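Local atomic coordinates of glyoxalase-related enzyme (Fulvimarina pelagi, PDB entry 3BQX), a protein that is of unknown function but belongs to the glyoxalase-related vicinal oxygen chelate (VOC) superfamily, many of whose members are metal-dependent enzymes. Residues A[21-26]-A[48-53]; A[85-90]-A[95-100]. One frame throughout, in Å; residues are numbered along the deposited sequence.

Interaction 1. Residues A[21-26]-A[48-53]; sequences RFYGEG and LATWLV
The phenol oxygen of Y23, whose ring lies against L48 and T50, is gripped by two groups: W121 NE1 supplies its indole N-H, and D115 OD2 is hydrogen-bonded to the same OH. Tyrosine suits this place because its ring offers apolar carbons to L48 and T50 while the hydroxyl beyond it is satisfied in a buried setting. With CG anti to the carbonyl carbon (chi1 -68°), the ring leaves the helix toward the strand. There the methyl T50 CG2 comes within 4.1 Å of Y23 CE2, and at the other ring carbon next to the one bearing the hydroxyl, L48 CD2 stands 4.3 Å from Y23 CE1, both approaching obliquely. One ring face is covered from within the helix, F22 CD2 sitting 3.5 Å above the centre of the Y23 ring. The helix widens here into a pi-type turn: R21 O accepts from E25 N at 2.8 Å and also, more distantly, from G26 N. G26, lacking a side chain, leaves room beside F22 O. Helix 16-26 thus lies on the face of the mixed sheet that carries L48 and T50, where strand 47-52 runs between strands 8-13 and 38-42, with L11 and I13 of the former touching Y23 and T50 respectively.

Interaction 2. Residues A[85-90]-A[95-100]; sequences PLMERL and GQLLRP
A tight helix-to-strand connection joins helix 83-92 to strand 96-102; M87 meets L97, R99 and P100 of the strand, and the backbone of L90 meets G95 at the turn. The polar tie is at the turn itself, where the N-H of G95 N is donated to L90 O at 2.9 Å. The bond is bent, with an N-H...O angle of 142°, and the donor is tilted 25° from the carbonyl plane. Glycine fits there because a CB on residue 95 would press into L90 O. Farther along, the contact is carried by M87, a selenomethionine. Its side chain runs out extended through chi2 and then bends at the last torsion (chi3 62°), which swings the terminal methyl to the strand. M87 CE rests 3.3 Å from the backbone oxygen R99 O, and its 3.4 Å approach to L97 CD1 is tighter than ordinary van der Waals contact. P100 CA also lies near this methyl. The M87 and L97 side chains cross at about a right angle and meet at the methyls CE and CD1. The unbranched, flexible chain of M87, here with selenium at SE, can reach from helix to strand, and the same side chain also touches I123 and V113 of the sheet. R99, whose CB points away from the helix, makes a salt bridge through NE with D102 OD2, and its side chain and that of L98 pack on V60 of the second subunit. L98 and R99 both face Y112, forming a classic beta bulge where the strand turns a corner. A helix leading through a short turn into a strand that is outermost, within this chain, in the sheet it covers is typical of the beta-alpha-beta-beta-beta topology of the VOC fold.

Overall arrangement
Interaction 1 is core packing, all its touching residues being buried, whereas interaction 2 is only partly buried and reaches the surface through L97 and P100. Each sets a helix against a strand, but of a different four-stranded mixed sheet: an inner strand, 47-52, in the first case and, within this chain, an outermost strand, 96-102, in the second. Between its segments interaction 1 has purely apolar contacts, with the polar end of its tyrosine satisfied by other residues; interaction 2 adds a backbone hydrogen bond at a turn. Although their centres lie 16 Å apart, they touch: F22 packs on G95 and the backbone of L90, and G26 on L90 and R89, so the two helices meet.

Interaction 1. Residues A[21-26]-A[48-53]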
loop_
_atom_site.group_PDB
_atom_site.type_symbol
_atom_site.label_atom_id
_atom_site.label_comp_id
_atom_site.label_asym_id
_atom_site.label_seq_id
_atom_site.Cartn_x
_atom_site.Cartn_y
_atom_site.Cartn_z
ATOM N N ARG A 21 18.087 3.889 3.587
ATOM C CA ARG A 21 18.919 4.418 2.511
ATOM C C ARG A 21 18.101 4.578 1.230
ATOM O O ARG A 21 18.176 5.608 0.556
ATOM C CB ARG A 21 20.104 3.482 2.248
ATOM C CG ARG A 21 20.996 3.932 1.107
ATOM C CD ARG A 21 21.914 2.810 0.654
ATOM N NE ARG A 21 22.663 3.167 -0.546
ATOM C CZ ARG A 21 23.291 2.286 -1.318
ATOM N NH1 ARG A 21 23.257 0.995 -1.015
ATOM N NH2 ARG A 21 23.950 2.694 -2.396
ATOM N N PHE A 22 17.320 3.552 0.902
ATOM C CA PHE A 22 16.483 3.581 -0.290
ATOM C C PHE A 22 15.452 4.706 -0.235
ATOM O O PHE A 22 15.350 5.514 -1.155
ATOM C CB PHE A 22 15.753 2.245 -0.461
ATOM C CG PHE A 22 14.867 2.187 -1.679
ATOM C CD1 PHE A 22 15.414 2.019 -2.949
ATOM C CD2 PHE A 22 13.481 2.306 -1.558
ATOM C CE1 PHE A 22 14.600 1.968 -4.081
ATOM C CE2 PHE A 22 12.658 2.256 -2.687
ATOM C CZ PHE A 22 13.220 2.086 -3.950
ATOM N N TYR A 23 14.688 4.768 0.852
ATOM C CA TYR A 23 13.661 5.795 0.965
ATOM C C TYR A 23 14.220 7.184 1.234
ATOM O O TYR A 23 13.671 8.179 0.760
ATOM C CB TYR A 23 12.626 5.382 2.028
ATOM C CG TYR A 23 11.824 4.181 1.559
ATOM C CD1 TYR A 23 10.906 4.302 0.521
ATOM C CD2 TYR A 23 12.081 2.914 2.064
ATOM C CE1 TYR A 23 10.271 3.191 -0.014
ATOM C CE2 TYR A 23 11.458 1.787 1.535
ATOM C CZ TYR A 23 10.557 1.935 0.490
ATOM O OH TYR A 23 9.981 0.821 -0.079
ATOM N N GLY A 24 15.335 7.248 1.955
ATOM C CA GLY A 24 15.940 8.534 2.257
ATOM C C GLY A 24 16.804 9.105 1.145
ATOM O O GLY A 24 16.570 10.222 0.685
ATOM N N GLU A 25 17.802 8.342 0.709
ATOM C CA GLU A 25 18.701 8.797 -0.349
ATOM C C GLU A 25 18.128 8.592 -1.747
ATOM O O GLU A 25 18.473 9.321 -2.680
ATOM C CB GLU A 25 20.048 8.082 -0.237
ATOM C CG GLU A 25 20.826 8.433 1.021
ATOM C CD GLU A 25 22.137 7.675 1.128
ATOM O OE1 GLU A 25 22.940 7.740 0.175
ATOM O OE2 GLU A 25 22.363 7.017 2.169
ATOM N N GLY A 26 17.255 7.600 -1.889
ATOM C CA GLY A 26 16.652 7.331 -3.182
ATOM C C GLY A 26 15.459 8.230 -3.447
ATOM O O GLY A 26 15.464 9.015 -4.393
ATOM N N LEU A 48 3.452 5.558 5.744
ATOM C CA LEU A 48 4.166 4.421 5.177
ATOM C C LEU A 48 5.078 3.930 6.293
ATOM O O LEU A 48 5.832 4.715 6.876
ATOM C CB LEU A 48 5.018 4.836 3.967
ATOM C CG LEU A 48 6.024 3.777 3.482
ATOM C CD1 LEU A 48 5.284 2.588 2.884
ATOM C CD2 LEU A 48 6.953 4.380 2.436
ATOM N N ALA A 49 4.991 2.645 6.614
ATOM C CA ALA A 49 5.824 2.070 7.655
ATOM C C ALA A 49 6.674 0.948 7.097
ATOM O O ALA A 49 6.213 0.180 6.255
ATOM C CB ALA A 49 4.954 1.526 8.778
ATOM N N THR A 50 7.927 0.883 7.543
ATOM C CA THR A 50 8.836 -0.200 7.159
ATOM C C THR A 50 9.208 -0.827 8.505
ATOM O O THR A 50 9.926 -0.232 9.307
ATOM C CB THR A 50 10.079 0.318 6.406
ATOM O OG1 THR A 50 10.786 1.269 7.214
ATOM C CG2 THR A 50 9.661 0.976 5.109
ATOM N N TRP A 51 8.675 -2.022 8.742
ATOM C CA TRP A 51 8.822 -2.753 9.996
ATOM C C TRP A 51 9.607 -4.044 9.790
ATOM O O TRP A 51 9.373 -4.749 8.813
ATOM C CB TRP A 51 7.408 -3.087 10.474
ATOM C CG TRP A 51 7.215 -3.373 11.913
ATOM C CD1 TRP A 51 8.125 -3.223 12.922
ATOM C CD2 TRP A 51 5.986 -3.765 12.533
ATOM N NE1 TRP A 51 7.529 -3.492 14.135
ATOM C CE2 TRP A 51 6.218 -3.826 13.923
ATOM C CE3 TRP A 51 4.706 -4.066 12.045
ATOM C CZ2 TRP A 51 5.218 -4.175 14.834
ATOM C CZ3 TRP A 51 3.711 -4.413 12.954
ATOM C CH2 TRP A 51 3.974 -4.462 14.333
ATOM N N LEU A 52 10.532 -4.360 10.698
ATOM C CA LEU A 52 11.282 -5.608 10.567
ATOM C C LEU A 52 10.264 -6.741 10.467
ATOM O O LEU A 52 9.326 -6.805 11.257
ATOM C CB LEU A 52 12.188 -5.830 11.782
ATOM C CG LEU A 52 13.385 -4.884 11.881
ATOM C CD1 LEU A 52 14.163 -5.174 13.154
ATOM C CD2 LEU A 52 14.274 -5.056 10.656
ATOM N N VAL A 53 10.461 -7.631 9.498
ATOM C CA VAL A 53 9.536 -8.738 9.263
ATOM C C VAL A 53 9.187 -9.570 10.493
ATOM O O VAL A 53 8.028 -9.933 10.682
ATOM C CB VAL A 53 10.069 -9.690 8.175
ATOM C CG1 VAL A 53 8.992 -10.699 7.795
ATOM C CG2 VAL A 53 10.504 -8.902 6.962
#

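Interaction 2. Residues A[85-90]-A[95-100]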
loop_
_atom_site.group_PDB
_atom_site.type_symbol
_atom_site.label_atom_id
_atom_site.label_comp_id
_atom_site.label_asym_id
_atom_site.label_seq_id
_atom_site.Cartn_x
_atom_site.Cartn_y
_atom_site.Cartn_z
ATOM N N PRO A 85 15.201 10.221 -14.221
ATOM C CA PRO A 85 16.112 10.688 -13.169
ATOM C C PRO A 85 15.820 10.087 -11.794
ATOM O O PRO A 85 16.732 9.635 -11.102
ATOM C CB PRO A 85 15.916 12.200 -13.189
ATOM C CG PRO A 85 15.617 12.472 -14.625
ATOM C CD PRO A 85 14.649 11.362 -14.972
ATOM N N LEU A 86 14.549 10.084 -11.402
ATOM C CA LEU A 86 14.166 9.534 -10.109
ATOM C C LEU A 86 14.531 8.055 -10.031
ATOM O O LEU A 86 15.074 7.594 -9.030
ATOM C CB LEU A 86 12.664 9.729 -9.868
ATOM C CG LEU A 86 12.084 9.081 -8.603
ATOM C CD1 LEU A 86 12.941 9.420 -7.388
ATOM C CD2 LEU A 86 10.652 9.556 -8.398
HETATM N N MSE A 87 14.244 7.309 -11.093
HETATM C CA MSE A 87 14.573 5.893 -11.113
HETATM C C MSE A 87 16.071 5.654 -10.943
HETATM O O MSE A 87 16.476 4.714 -10.263
HETATM C CB MSE A 87 14.084 5.252 -12.411
HETATM C CG MSE A 87 12.585 5.003 -12.421
HETATM SE SE MSE A 87 11.955 4.295 -14.096
HETATM C CE MSE A 87 12.943 2.630 -14.143
ATOM N N GLU A 88 16.888 6.503 -11.563
ATOM C CA GLU A 88 18.338 6.371 -11.440
ATOM C C GLU A 88 18.745 6.571 -9.984
ATOM O O GLU A 88 19.619 5.871 -9.474
ATOM C CB GLU A 88 19.056 7.407 -12.311
ATOM C CG GLU A 88 18.779 7.286 -13.801
ATOM C CD GLU A 88 19.603 8.258 -14.624
ATOM O OE1 GLU A 88 19.624 9.462 -14.286
ATOM O OE2 GLU A 88 20.228 7.819 -15.614
ATOM N N ARG A 89 18.105 7.532 -9.320
ATOM C CA ARG A 89 18.401 7.819 -7.922
ATOM C C ARG A 89 18.003 6.643 -7.033
ATOM O O ARG A 89 18.702 6.313 -6.076
ATOM C CB ARG A 89 17.675 9.094 -7.469
ATOM C CG ARG A 89 18.153 10.365 -8.170
ATOM C CD ARG A 89 17.778 11.624 -7.391
ATOM N NE ARG A 89 16.357 11.952 -7.465
ATOM C CZ ARG A 89 15.764 12.487 -8.529
ATOM N NH1 ARG A 89 16.469 12.760 -9.621
ATOM N NH2 ARG A 89 14.467 12.761 -8.499
ATOM N N LEU A 90 16.885 5.999 -7.353
ATOM C CA LEU A 90 16.440 4.854 -6.567
ATOM C C LEU A 90 17.419 3.695 -6.722
ATOM O O LEU A 90 17.749 3.014 -5.754
ATOM C CB LEU A 90 15.041 4.407 -7.001
ATOM C CG LEU A 90 13.892 5.387 -6.752
ATOM C CD1 LEU A 90 12.589 4.779 -7.260
ATOM C CD2 LEU A 90 13.783 5.698 -5.262
ATOM N N GLY A 95 18.202 0.296 -5.015
ATOM C CA GLY A 95 17.064 -0.275 -5.713
ATOM C C GLY A 95 17.457 -1.217 -6.836
ATOM O O GLY A 95 18.558 -1.123 -7.378
ATOM N N GLN A 96 16.558 -2.137 -7.176
ATOM C CA GLN A 96 16.796 -3.091 -8.253
ATOM C C GLN A 96 15.910 -2.723 -9.432
ATOM O O GLN A 96 14.680 -2.738 -9.331
ATOM C CB GLN A 96 16.487 -4.519 -7.795
ATOM C CG GLN A 96 16.523 -5.585 -8.904
ATOM C CD GLN A 96 17.840 -5.619 -9.674
ATOM O OE1 GLN A 96 18.920 -5.628 -9.083
ATOM N NE2 GLN A 96 17.750 -5.653 -11.003
ATOM N N LEU A 97 16.542 -2.370 -10.544
ATOM C CA LEU A 97 15.821 -2.000 -11.752
ATOM C C LEU A 97 15.095 -3.220 -12.312
ATOM O O LEU A 97 15.716 -4.243 -12.604
ATOM C CB LEU A 97 16.802 -1.447 -12.793
ATOM C CG LEU A 97 16.243 -1.006 -14.147
ATOM C CD1 LEU A 97 15.170 0.057 -13.964
ATOM C CD2 LEU A 97 17.385 -0.466 -14.999
ATOM N N LEU A 98 13.778 -3.110 -12.452
ATOM C CA LEU A 98 12.966 -4.207 -12.976
ATOM C C LEU A 98 12.506 -3.928 -14.398
ATOM O O LEU A 98 12.432 -4.836 -15.226
ATOM C CB LEU A 98 11.746 -4.452 -12.074
ATOM C CG LEU A 98 12.024 -4.952 -10.654
ATOM C CD1 LEU A 98 10.707 -5.066 -9.889
ATOM C CD2 LEU A 98 12.736 -6.297 -10.704
ATOM N N ARG A 99 12.195 -2.670 -14.685
ATOM C CA ARG A 99 11.755 -2.297 -16.018
ATOM C C ARG A 99 12.094 -0.850 -16.347
ATOM O O ARG A 99 11.600 0.071 -15.702
ATOM C CB ARG A 99 10.242 -2.511 -16.166
ATOM C CG ARG A 99 9.711 -2.082 -17.521
ATOM C CD ARG A 99 8.293 -2.565 -17.765
ATOM N NE ARG A 99 7.916 -2.352 -19.160
ATOM C CZ ARG A 99 7.120 -3.158 -19.856
ATOM N NH1 ARG A 99 6.604 -4.241 -19.290
ATOM N NH2 ARG A 99 6.859 -2.892 -21.128
ATOM N N PRO A 100 12.974 -0.629 -17.337
ATOM C CA PRO A 100 13.337 0.737 -17.715
ATOM C C PRO A 100 12.073 1.459 -18.185
ATOM O O PRO A 100 11.175 0.842 -18.759
ATOM C CB PRO A 100 14.341 0.524 -18.842
ATOM C CG PRO A 100 15.001 -0.757 -18.453
ATOM C CD PRO A 100 13.831 -1.611 -18.025
#